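Positive phenol-degradative gene regulator (Ralstonia sp. E2, PDB 5FRY) senses phenols such as dimethylphenol through this zinc-containing N-terminal domain and probably activates transcription of phenol-degradation genes as an ATP-dependent, DNA-binding regulator. Local coordinates at residues G136-H139 against R140-G144. Numbering follows the deposited sequence.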
# COMPACT_ATOMS: atom_id res chain seq x y z
N GLY A 136 7.58 -10.62 -5.24
CA GLY A 136 8.79 -11.37 -5.52
C GLY A 136 9.83 -10.45 -6.15
O GLY A 136 11.01 -10.50 -5.82
N ASP A 137 9.37 -9.59 -7.05
CA ASP A 137 10.18 -8.52 -7.63
C ASP A 137 10.83 -7.63 -6.57
O ASP A 137 12.02 -7.34 -6.65
CB ASP A 137 9.33 -7.64 -8.55
CG ASP A 137 9.22 -8.20 -9.95
OD1 ASP A 137 9.39 -9.43 -10.12
OD2 ASP A 137 8.95 -7.42 -10.89
N VAL A 138 10.04 -7.18 -5.58
CA VAL A 138 10.55 -6.25 -4.58
C VAL A 138 11.50 -6.93 -3.61
O VAL A 138 12.53 -6.36 -3.24
CB VAL A 138 9.42 -5.57 -3.77
CG1 VAL A 138 10.03 -4.53 -2.83
CG2 VAL A 138 8.41 -4.92 -4.70
N HIS A 139 11.15 -8.14 -3.19
CA HIS A 139 12.03 -8.90 -2.33
C HIS A 139 13.41 -9.05 -2.96
O HIS A 139 14.43 -8.86 -2.30
CB HIS A 139 11.48 -10.29 -2.04
CG HIS A 139 12.31 -11.07 -1.08
ND1 HIS A 139 12.16 -10.96 0.29
CD2 HIS A 139 13.35 -11.92 -1.27
CE1 HIS A 139 13.03 -11.74 0.89
NE2 HIS A 139 13.77 -12.32 -0.03
N ARG A 140 13.41 -9.42 -4.24
CA ARG A 140 14.65 -9.72 -4.95
C ARG A 140 15.56 -8.50 -4.97
O ARG A 140 16.79 -8.63 -4.95
CB ARG A 140 14.35 -10.18 -6.38
CG ARG A 140 14.79 -11.61 -6.67
CD ARG A 140 14.91 -11.85 -8.16
NE ARG A 140 15.86 -10.91 -8.76
CZ ARG A 140 17.16 -11.14 -8.88
NH1 ARG A 140 17.69 -12.27 -8.43
NH2 ARG A 140 17.95 -10.23 -9.44
N GLN A 141 14.95 -7.32 -5.02
CA GLN A 141 15.70 -6.08 -5.06
C GLN A 141 16.13 -5.63 -3.67
O GLN A 141 17.10 -4.88 -3.53
CB GLN A 141 14.88 -4.99 -5.75
CG GLN A 141 14.66 -5.27 -7.23
CD GLN A 141 14.05 -4.09 -7.96
OE1 GLN A 141 13.08 -3.49 -7.49
NE2 GLN A 141 14.62 -3.76 -9.12
N MET A 142 15.44 -6.10 -2.64
CA MET A 142 15.79 -5.73 -1.27
C MET A 142 16.76 -6.71 -0.59
O MET A 142 17.53 -6.30 0.28
CB MET A 142 14.53 -5.59 -0.40
CG MET A 142 13.54 -4.53 -0.86
SD MET A 142 14.23 -2.87 -1.04
CE MET A 142 14.62 -2.44 0.66
N PHE A 143 16.71 -7.98 -0.98
CA PHE A 143 17.43 -9.05 -0.27
C PHE A 143 18.21 -9.97 -1.20
O PHE A 143 18.93 -10.85 -0.74
CB PHE A 143 16.45 -9.92 0.53
CG PHE A 143 15.70 -9.20 1.63
CD1 PHE A 143 16.31 -8.92 2.85
CD2 PHE A 143 14.37 -8.83 1.45
CE1 PHE A 143 15.61 -8.26 3.86
CE2 PHE A 143 13.67 -8.17 2.45
CZ PHE A 143 14.29 -7.89 3.66
N GLY A 144 18.04 -9.80 -2.51
CA GLY A 144 18.58 -10.76 -3.46
C GLY A 144 17.66 -11.96 -3.56
O GLY A 144 16.57 -11.96 -2.98
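Arg140 N donates to Gly136 O over 3.1 Å, a regular i to i+4 bond of helix 134-143 in the V4R part of the sensory domain. Gly136, small and buried, suits the turn that passes close to the zinc ligands Cys151 and Cys177. The long polar chain of Arg140 fits an exposed position, its CB resting 3.4 Å from Gly136 O. Gln141, also exposed, gives its N-H weakly to both Asp137 O and Val138 O. Met142 N is shared between Val138 O and His139 O; its flexible chain runs alongside Val138, with Met142 CG 4.0 Å from Val138 CG1, and both residues also touch helix 44-58. Phe143 N lies 2.8 Å from His139 O, almost on the line of the C=O bond, though its N-H points somewhat off the oxygen. With His139 CG beside the carbonyl carbon (chi1 -176°), the flat, buried imidazole can take Phe143 CB in a CH-pi contact and Phe143 CD2 near its rim, both over its face; the planes meet obliquely at 31°. His139 ND1 has a weak hydrogen bond with Arg51 NH1, and apolar Phe143 packs on Val55. Gly144 exits with positive phi, where a CB would jam against Phe143 O; Gly144 O lies 3.6 Å from His139 CD2.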